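Local coordinates for protein fatty Acyl-Adenylate Ligase (Escherichia coli, PDB 3PBK) that belongs to the AMP-binding enzyme family of the ANL clan and holds 5'-O-[(S)-(dodecanoyloxy)(hydroxy)phosphoryl]adenosine in its pocket, at residues Leu65-Leu70 / Lys160-Ala165; Ile413-Pro418 / Leu440-Leu445. All coordinates share one frame; numbering follows the deposited sequence.

Interaction 1: residues Leu65-Leu70 / Lys160-Ala165; sequences LLSLNL and KALPEA
Ser67 points its side chain at the extended chain Leu162-Ala165, and following it outward shows how a helix can be packed against a loop without a hydrogen bond between the two segments. Its CB stands beside the methyl of Ala165, with the two CB atoms 3.5 Å apart, and also lies next to the carbonyl oxygen of Pro163. One atom further out, OG is 3.3 Å from Pro163 O and 3.8 Å from Pro163 CD, with Leu162 CG 4.2 Å away. The hydroxyl's polar need is met within its own helix: a chi1 of 85° folds OG back over the helix backbone, where it is hydrogen-bonded to the carbonyl oxygen of Arg64. The backbone bond from Asn69 N to Leu66 O (2.8 Å) follows the chain as it turns away from helix 51-67. The other segment is the loop that follows helix 156-160, so the contact joins one helix to the exit of another at the rim of a four-stranded parallel sheet. That sheet's outermost strand, 152-155, supplies Leu154, which both Leu68 and Leu162 touch. On this side of Ser67 the two leucines cross at about a right angle and meet through single branches, Leu68 CD1 against Leu162 CD2 at 3.5 Å. On the other side Leu66 offers little more than its CB, 3.9 Å from Ala165 CB, while its side chain also touches Ala96. The Ala165 methyl meets backbone atoms as well, with its CB 3.6 Å from Leu66 C, and a backbone hydrogen bond joins Ala165 to Lys63 in helix 51-67.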
ATOM      1  N   LEU A  65     -12.674  25.628   7.788  1.00 31.02           N
ATOM      2  CA  LEU A  65     -11.646  25.694   6.758  1.00 30.64           C
ATOM      3  C   LEU A  65     -11.835  26.848   5.786  1.00 31.35           C
ATOM      4  O   LEU A  65     -10.866  27.465   5.358  1.00 32.65           O
ATOM      5  CB  LEU A  65     -11.587  24.383   5.983  1.00 29.64           C
ATOM      6  CG  LEU A  65     -10.691  23.330   6.618  1.00 28.40           C
ATOM      7  CD1 LEU A  65     -10.556  22.126   5.712  1.00 25.50           C
ATOM      8  CD2 LEU A  65      -9.346  23.953   6.905  1.00 27.52           C
ATOM      9  N   LEU A  66     -13.079  27.134   5.430  1.00 31.87           N
ATOM     10  CA  LEU A  66     -13.362  28.193   4.467  1.00 32.65           C
ATOM     11  C   LEU A  66     -13.176  29.598   5.048  1.00 34.04           C
ATOM     12  O   LEU A  66     -12.893  30.553   4.312  1.00 34.25           O
ATOM     13  CB  LEU A  66     -14.766  28.028   3.897  1.00 31.94           C
ATOM     14  CG  LEU A  66     -14.896  26.835   2.953  1.00 31.29           C
ATOM     15  CD1 LEU A  66     -16.359  26.511   2.693  1.00 31.01           C
ATOM     16  CD2 LEU A  66     -14.138  27.097   1.652  1.00 29.97           C
ATOM     17  N   SER A  67     -13.319  29.721   6.366  1.00 32.98           N
ATOM     18  CA  SER A  67     -13.144  31.008   7.017  1.00 33.22           C
ATOM     19  C   SER A  67     -11.714  31.470   6.813  1.00 34.16           C
ATOM     20  O   SER A  67     -11.389  32.632   7.023  1.00 35.16           O
ATOM     21  CB  SER A  67     -13.459  30.911   8.506  1.00 33.58           C
ATOM     22  OG  SER A  67     -12.329  30.467   9.232  1.00 34.13           O
ATOM     23  N   LEU A  68     -10.860  30.545   6.398  1.00 34.20           N
ATOM     24  CA  LEU A  68      -9.470  30.861   6.132  1.00 34.54           C
ATOM     25  C   LEU A  68      -9.292  31.369   4.709  1.00 36.49           C
ATOM     26  O   LEU A  68      -8.180  31.354   4.179  1.00 37.90           O
ATOM     27  CB  LEU A  68      -8.591  29.633   6.354  1.00 34.48           C
ATOM     28  CG  LEU A  68      -8.264  29.272   7.802  1.00 35.58           C
ATOM     29  CD1 LEU A  68      -7.876  27.809   7.922  1.00 34.97           C
ATOM     30  CD2 LEU A  68      -7.146  30.148   8.314  1.00 37.41           C
ATOM     31  N   ASN A  69     -10.382  31.812   4.089  1.00 35.81           N
ATOM     32  CA  ASN A  69     -10.320  32.333   2.722  1.00 38.27           C
ATOM     33  C   ASN A  69      -9.615  31.421   1.711  1.00 37.68           C
ATOM     34  O   ASN A  69      -8.914  31.896   0.806  1.00 36.43           O
ATOM     35  CB  ASN A  69      -9.683  33.724   2.702  1.00 40.49           C
ATOM     36  CG  ASN A  69     -10.717  34.831   2.571  1.00 44.90           C
ATOM     37  OD1 ASN A  69     -10.558  35.915   3.141  1.00 47.63           O
ATOM     38  ND2 ASN A  69     -11.785  34.560   1.817  1.00 42.64           N
ATOM     39  N   LEU A  70      -9.812  30.115   1.874  1.00 36.34           N
ATOM     40  CA  LEU A  70      -9.259  29.122   0.970  1.00 32.60           C
ATOM     41  C   LEU A  70     -10.255  28.909  -0.140  1.00 32.25           C
ATOM     42  O   LEU A  70     -11.461  28.822   0.106  1.00 31.83           O
ATOM     43  CB  LEU A  70      -9.051  27.804   1.699  1.00 31.77           C
ATOM     44  CG  LEU A  70      -8.155  27.801   2.932  1.00 31.98           C
ATOM     45  CD1 LEU A  70      -8.444  26.573   3.762  1.00 30.67           C
ATOM     46  CD2 LEU A  70      -6.700  27.840   2.519  1.00 32.18           C
ATOM     47  N   LYS A 160     -10.096  23.072  15.034  1.00 33.74           N
ATOM     48  CA  LYS A 160     -11.436  22.892  15.589  1.00 33.89           C
ATOM     49  C   LYS A 160     -11.906  24.199  16.221  1.00 35.00           C
ATOM     50  O   LYS A 160     -13.112  24.432  16.404  1.00 34.16           O
ATOM     51  CB  LYS A 160     -11.467  21.759  16.620  1.00 32.00           C
ATOM     52  CG  LYS A 160     -10.989  20.419  16.099  1.00 31.04           C
ATOM     53  CD  LYS A 160     -11.554  19.265  16.914  1.00 31.28           C
ATOM     54  CE  LYS A 160     -10.703  18.002  16.769  1.00 32.41           C
ATOM     55  NZ  LYS A 160     -11.275  16.815  17.487  1.00 30.70           N
ATOM     56  N   ALA A 161     -10.934  25.056  16.527  1.00 35.13           N
ATOM     57  CA  ALA A 161     -11.179  26.312  17.226  1.00 35.16           C
ATOM     58  C   ALA A 161     -11.561  27.461  16.286  1.00 33.85           C
ATOM     59  O   ALA A 161     -11.936  28.542  16.735  1.00 32.77           O
ATOM     60  CB  ALA A 161      -9.962  26.684  18.074  1.00 34.22           C
ATOM     61  N   LEU A 162     -11.476  27.221  14.984  1.00 34.50           N
ATOM     62  CA  LEU A 162     -11.824  28.238  13.993  1.00 35.26           C
ATOM     63  C   LEU A 162     -13.319  28.557  13.962  1.00 35.05           C
ATOM     64  O   LEU A 162     -14.140  27.820  14.519  1.00 34.49           O
ATOM     65  CB  LEU A 162     -11.345  27.820  12.597  1.00 34.74           C
ATOM     66  CG  LEU A 162     -10.038  28.443  12.101  1.00 34.22           C
ATOM     67  CD1 LEU A 162      -9.089  28.749  13.250  1.00 34.20           C
ATOM     68  CD2 LEU A 162      -9.375  27.545  11.067  1.00 33.82           C
ATOM     69  N   PRO A 163     -13.669  29.679  13.322  1.00 35.17           N
ATOM     70  CA  PRO A 163     -15.058  30.114  13.139  1.00 36.53           C
ATOM     71  C   PRO A 163     -15.699  29.552  11.862  1.00 36.53           C
ATOM     72  O   PRO A 163     -15.065  29.524  10.804  1.00 35.73           O
ATOM     73  CB  PRO A 163     -14.933  31.643  13.018  1.00 35.36           C
ATOM     74  CG  PRO A 163     -13.477  31.967  13.319  1.00 34.90           C
ATOM     75  CD  PRO A 163     -12.717  30.742  12.970  1.00 34.78           C
ATOM     76  N   GLU A 164     -16.946  29.105  11.971  1.00 36.01           N
ATOM     77  CA  GLU A 164     -17.732  28.759  10.801  1.00 36.40           C
ATOM     78  C   GLU A 164     -17.739  29.940   9.836  1.00 38.38           C
ATOM     79  O   GLU A 164     -18.407  30.937  10.115  1.00 41.21           O
ATOM     80  CB  GLU A 164     -19.187  28.523  11.212  1.00 37.80           C
ATOM     81  CG  GLU A 164     -19.402  27.602  12.391  1.00 37.94           C
ATOM     82  CD  GLU A 164     -19.538  26.173  11.949  1.00 36.93           C
ATOM     83  OE1 GLU A 164     -18.804  25.812  11.008  1.00 37.04           O
ATOM     84  OE2 GLU A 164     -20.367  25.424  12.522  1.00 35.47           O
ATOM     85  N   ALA A 165     -17.026  29.852   8.712  1.00 36.85           N
ATOM     86  CA  ALA A 165     -17.212  30.841   7.641  1.00 38.75           C
ATOM     87  C   ALA A 165     -18.683  30.827   7.211  1.00 42.05           C
ATOM     88  O   ALA A 165     -19.179  29.807   6.728  1.00 42.36           O
ATOM     89  CB  ALA A 165     -16.313  30.542   6.456  1.00 36.07           C
TER

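Interaction 2: residues Ile413-Pro418 / Leu440-Leu445; sequences ICISGP and LDTGDL. With 1ZZ (5'-O-[(S)-(dodecanoyloxy)(hydroxy)phosphoryl]adenosine), chain C.
Ile415 lies alongside Leu440, both side chains pointing the same way, with CD1 of Ile415 3.9 Å from CD2 of Leu440. The Thr442 side chain crosses that of Ile415 at about a right angle, its CG2 3.8 Å from Ile415 CG1. In the backbone, Ile415 and Leu440 form an antiparallel hydrogen-bonded pair, and Cys414 and Asp441 the adjacent non-hydrogen-bonded one. The carbonyl oxygen of Ile413 then takes two bonds from Thr442: its backbone N at 3.0 Å and its OG1 at 2.7 Å, the hydroxyl set there by a chi1 of 64° and tilted 20° from the carbonyl plane. An Asx turn from Asp441 OD1 to Gly443 N and an ST turn from Thr442 OG1 to Asp444 N carry the chain round the corner at Gly443. Beyond it, Ile413 N donates almost straight to Asp444 O (2.8 Å, 171° at the hydrogen). Asp444 turns its carboxylate to the ribose hydroxyls of 5'-O-[(S)-(dodecanoyloxy)(hydroxy)phosphoryl]adenosine: O8 donates to OD2 at 2.5 Å, whereas the placing of O7 is doubtful. Asp444 OD2 is also hydrogen-bonded to Tyr336 OH. The bonds at Ile413 O and N, on either side of the corner, would be expected to limit how far Asp444 can shift against the ribose.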
ATOM      1  N   ILE A 413       2.431  -4.537 -17.229  1.00 16.33           N
ATOM      2  CA  ILE A 413       1.012  -4.574 -16.902  1.00 15.14           C
ATOM      3  C   ILE A 413       0.354  -3.209 -17.136  1.00 14.80           C
ATOM      4  O   ILE A 413       0.699  -2.234 -16.486  1.00 15.17           O
ATOM      5  CB  ILE A 413       0.825  -4.949 -15.438  1.00 14.85           C
ATOM      6  CG1 ILE A 413       1.418  -6.322 -15.164  1.00 15.15           C
ATOM      7  CG2 ILE A 413      -0.628  -4.937 -15.080  1.00 14.61           C
ATOM      8  CD1 ILE A 413       1.439  -6.678 -13.684  1.00 15.03           C
ATOM      9  N   CYS A 414      -0.593  -3.138 -18.061  1.00 14.54           N
ATOM     10  CA  CYS A 414      -1.261  -1.878 -18.365  1.00 13.75           C
ATOM     11  C   CYS A 414      -2.731  -1.925 -17.983  1.00 14.33           C
ATOM     12  O   CYS A 414      -3.423  -2.909 -18.238  1.00 13.63           O
ATOM     13  CB  CYS A 414      -1.133  -1.533 -19.845  1.00 15.03           C
ATOM     14  SG  CYS A 414       0.557  -1.324 -20.415  1.00 14.39           S
ATOM     15  N   ILE A 415      -3.206  -0.840 -17.378  1.00 15.17           N
ATOM     16  CA  ILE A 415      -4.564  -0.776 -16.862  1.00 14.21           C
ATOM     17  C   ILE A 415      -5.351   0.345 -17.524  1.00 14.59           C
ATOM     18  O   ILE A 415      -4.766   1.245 -18.120  1.00 14.64           O
ATOM     19  CB  ILE A 415      -4.567  -0.567 -15.340  1.00 14.29           C
ATOM     20  CG1 ILE A 415      -3.717   0.646 -14.958  1.00 14.49           C
ATOM     21  CG2 ILE A 415      -4.048  -1.803 -14.639  1.00 14.52           C
ATOM     22  CD1 ILE A 415      -3.787   1.006 -13.482  1.00 14.96           C
ATOM     23  N   SER A 416      -6.677   0.276 -17.418  1.00 14.70           N
ATOM     24  CA  SER A 416      -7.555   1.289 -17.982  1.00 14.89           C
ATOM     25  C   SER A 416      -8.951   1.117 -17.425  1.00 15.43           C
ATOM     26  O   SER A 416      -9.306   0.039 -16.954  1.00 15.24           O
ATOM     27  CB  SER A 416      -7.620   1.159 -19.497  1.00 15.15           C
ATOM     28  OG  SER A 416      -8.429   0.060 -19.859  1.00 15.36           O
ATOM     29  N   GLY A 417      -9.749   2.179 -17.506  1.00 16.14           N
ATOM     30  CA  GLY A 417     -11.085   2.168 -16.939  1.00 15.60           C
ATOM     31  C   GLY A 417     -11.277   3.303 -15.958  1.00 15.26           C
ATOM     32  O   GLY A 417     -10.349   4.045 -15.672  1.00 15.29           O
ATOM     33  N   PRO A 418     -12.486   3.421 -15.410  1.00 15.63           N
ATOM     34  CA  PRO A 418     -12.962   4.567 -14.624  1.00 16.04           C
ATOM     35  C   PRO A 418     -12.087   4.909 -13.422  1.00 17.02           C
ATOM     36  O   PRO A 418     -11.976   6.087 -13.068  1.00 17.40           O
ATOM     37  CB  PRO A 418     -14.325   4.103 -14.129  1.00 15.44           C
ATOM     38  CG  PRO A 418     -14.715   3.028 -15.056  1.00 16.76           C
ATOM     39  CD  PRO A 418     -13.459   2.325 -15.416  1.00 15.80           C
ATOM     40  N   LEU A 440      -2.589   3.224 -18.904  1.00 14.40           N
ATOM     41  CA  LEU A 440      -1.440   3.557 -18.093  1.00 14.78           C
ATOM     42  C   LEU A 440      -0.570   2.330 -17.982  1.00 15.14           C
ATOM     43  O   LEU A 440      -1.071   1.227 -17.767  1.00 14.59           O
ATOM     44  CB  LEU A 440      -1.868   3.977 -16.694  1.00 14.76           C
ATOM     45  CG  LEU A 440      -0.668   4.123 -15.771  1.00 15.05           C
ATOM     46  CD1 LEU A 440      -0.280   5.571 -15.658  1.00 16.05           C
ATOM     47  CD2 LEU A 440      -0.983   3.569 -14.416  1.00 15.88           C
ATOM     48  N   ASP A 441       0.735   2.525 -18.140  1.00 15.65           N
ATOM     49  CA  ASP A 441       1.713   1.482 -17.869  1.00 15.24           C
ATOM     50  C   ASP A 441       2.106   1.516 -16.393  1.00 15.43           C
ATOM     51  O   ASP A 441       2.719   2.468 -15.937  1.00 15.85           O
ATOM     52  CB  ASP A 441       2.937   1.704 -18.741  1.00 15.64           C
ATOM     53  CG  ASP A 441       4.028   0.706 -18.466  1.00 17.45           C
ATOM     54  OD1 ASP A 441       3.945   0.033 -17.416  1.00 17.05           O
ATOM     55  OD2 ASP A 441       4.961   0.590 -19.298  1.00 19.12           O
ATOM     56  N   THR A 442       1.760   0.477 -15.645  1.00 15.86           N
ATOM     57  CA  THR A 442       1.966   0.480 -14.197  1.00 15.61           C
ATOM     58  C   THR A 442       3.428   0.314 -13.795  1.00 16.44           C
ATOM     59  O   THR A 442       3.788   0.564 -12.659  1.00 17.14           O
ATOM     60  CB  THR A 442       1.198  -0.653 -13.535  1.00 15.66           C
ATOM     61  OG1 THR A 442       1.733  -1.897 -13.996  1.00 16.49           O
ATOM     62  CG2 THR A 442      -0.275  -0.593 -13.888  1.00 14.81           C
ATOM     63  N   GLY A 443       4.271  -0.129 -14.715  1.00 16.55           N
ATOM     64  CA  GLY A 443       5.657  -0.369 -14.386  1.00 16.64           C
ATOM     65  C   GLY A 443       5.837  -1.672 -13.635  1.00 17.51           C
ATOM     66  O   GLY A 443       6.868  -1.902 -13.002  1.00 18.90           O
ATOM     67  N   ASP A 444       4.825  -2.531 -13.704  1.00 17.30           N
ATOM     68  CA  ASP A 444       4.914  -3.871 -13.133  1.00 17.52           C
ATOM     69  C   ASP A 444       4.991  -4.944 -14.220  1.00 17.55           C
ATOM     70  O   ASP A 444       4.394  -4.811 -15.298  1.00 16.98           O
ATOM     71  CB  ASP A 444       3.717  -4.166 -12.229  1.00 16.97           C
ATOM     72  CG  ASP A 444       3.646  -3.251 -11.034  1.00 17.90           C
ATOM     73  OD1 ASP A 444       4.693  -2.710 -10.631  1.00 19.51           O
ATOM     74  OD2 ASP A 444       2.535  -3.078 -10.491  1.00 17.68           O
ATOM     75  N   LEU A 445       5.721  -6.012 -13.919  1.00 17.09           N
ATOM     76  CA  LEU A 445       5.823  -7.141 -14.822  1.00 16.44           C
ATOM     77  C   LEU A 445       4.842  -8.241 -14.438  1.00 16.24           C
ATOM     78  O   LEU A 445       4.608  -8.508 -13.255  1.00 15.85           O
ATOM     79  CB  LEU A 445       7.241  -7.690 -14.818  1.00 16.75           C
ATOM     80  CG  LEU A 445       8.321  -6.767 -15.358  1.00 17.65           C
ATOM     81  CD1 LEU A 445       9.687  -7.410 -15.134  1.00 19.25           C
ATOM     82  CD2 LEU A 445       8.067  -6.494 -16.818  1.00 16.72           C
TER
HETATM   83  P   1ZZ C   1       0.614   1.374  -3.812  1.00 26.52           P
HETATM   84  C1  1ZZ C   1     -12.173  -3.353   2.093  1.00 17.34           C
HETATM   85  N1  1ZZ C   1       2.069  -4.367  -5.877  1.00 22.26           N
HETATM   86  O1  1ZZ C   1      -0.504  -1.428  -2.385  1.00 25.44           O
HETATM   87  C2  1ZZ C   1     -11.411  -3.194   0.805  1.00 15.47           C
HETATM   88  N2  1ZZ C   1       0.243  -5.441  -5.225  1.00 20.15           N
HETATM   89  O2  1ZZ C   1      -0.808   0.667  -3.366  1.00 25.21           O
HETATM   90  C3  1ZZ C   1      -9.893  -3.350   0.850  1.00 16.00           C
HETATM   91  N3  1ZZ C   1       3.288  -6.462  -6.685  1.00 21.20           N
HETATM   92  O3  1ZZ C   1       0.562   2.462  -4.971  1.00 23.68           O
HETATM   93  C4  1ZZ C   1      -9.209  -3.368  -0.530  1.00 15.93           C
HETATM   94  N4  1ZZ C   1       2.089  -8.427  -6.412  1.00 21.68           N
HETATM   95  O4  1ZZ C   1       1.210   1.997  -2.742  1.00 28.96           O
HETATM   96  C5  1ZZ C   1      -7.797  -3.928  -0.736  1.00 15.37           C
HETATM   97  N5  1ZZ C   1      -0.147  -8.354  -5.447  1.00 18.40           N
HETATM   98  O5  1ZZ C   1       1.573   0.218  -4.353  1.00 25.00           O
HETATM   99  C6  1ZZ C   1      -7.110  -3.305  -1.924  1.00 15.04           C
HETATM  100  O6  1ZZ C   1       2.461  -2.169  -5.484  1.00 24.70           O
HETATM  101  C7  1ZZ C   1      -6.164  -4.104  -2.782  1.00 16.79           C
HETATM  102  O7  1ZZ C   1       4.356  -2.967  -8.358  1.00 23.83           O
HETATM  103  C8  1ZZ C   1      -5.041  -3.350  -3.457  1.00 17.20           C
HETATM  104  O8  1ZZ C   1       2.217  -1.153  -8.907  1.00 20.04           O
HETATM  105  C9  1ZZ C   1      -3.586  -3.793  -3.244  1.00 18.91           C
HETATM  106  C10 1ZZ C   1      -2.518  -2.784  -2.904  1.00 21.16           C
HETATM  107  C11 1ZZ C   1      -2.411  -1.405  -3.390  1.00 21.86           C
HETATM  108  C12 1ZZ C   1      -1.122  -0.770  -3.157  1.00 24.75           C
HETATM  109  C13 1ZZ C   1       1.676   0.130  -5.751  1.00 23.61           C
HETATM  110  C14 1ZZ C   1       2.535  -1.003  -6.327  1.00 22.44           C
HETATM  111  C15 1ZZ C   1       2.263  -1.737  -7.654  1.00 21.35           C
HETATM  112  C16 1ZZ C   1       3.221  -2.847  -7.541  1.00 23.43           C
HETATM  113  C17 1ZZ C   1       3.045  -3.282  -6.127  1.00 24.49           C
HETATM  114  C18 1ZZ C   1       0.861  -4.214  -5.337  1.00 21.80           C
HETATM  115  C19 1ZZ C   1       1.135  -6.381  -5.744  1.00 20.43           C
HETATM  116  C20 1ZZ C   1       2.228  -5.769  -6.129  1.00 20.85           C
HETATM  117  C21 1ZZ C   1       3.171  -7.809  -6.801  1.00 21.86           C
HETATM  118  C22 1ZZ C   1       1.028  -7.696  -5.858  1.00 20.27           C

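In the fold
Interactions 1 and 2 follow one another along the chain, the first closing before the second opens, and their centres stand 40 Å apart with nearest atoms about 25 Å from each other. They share no sheet. Interaction 1 is a surface contact at the edge of the parallel sheet 99-103, 75-79, 130-133 and 152-155, far from the chain's centre; interaction 2 is buried within the antiparallel sheet built round strand 411-416. Most strands of the large mixed sheet fall between them in sequence. For the protein this means that interaction 2 brings one pocket residue, Asp444, to the ligand, while interaction 1 is peripheral packing far from it.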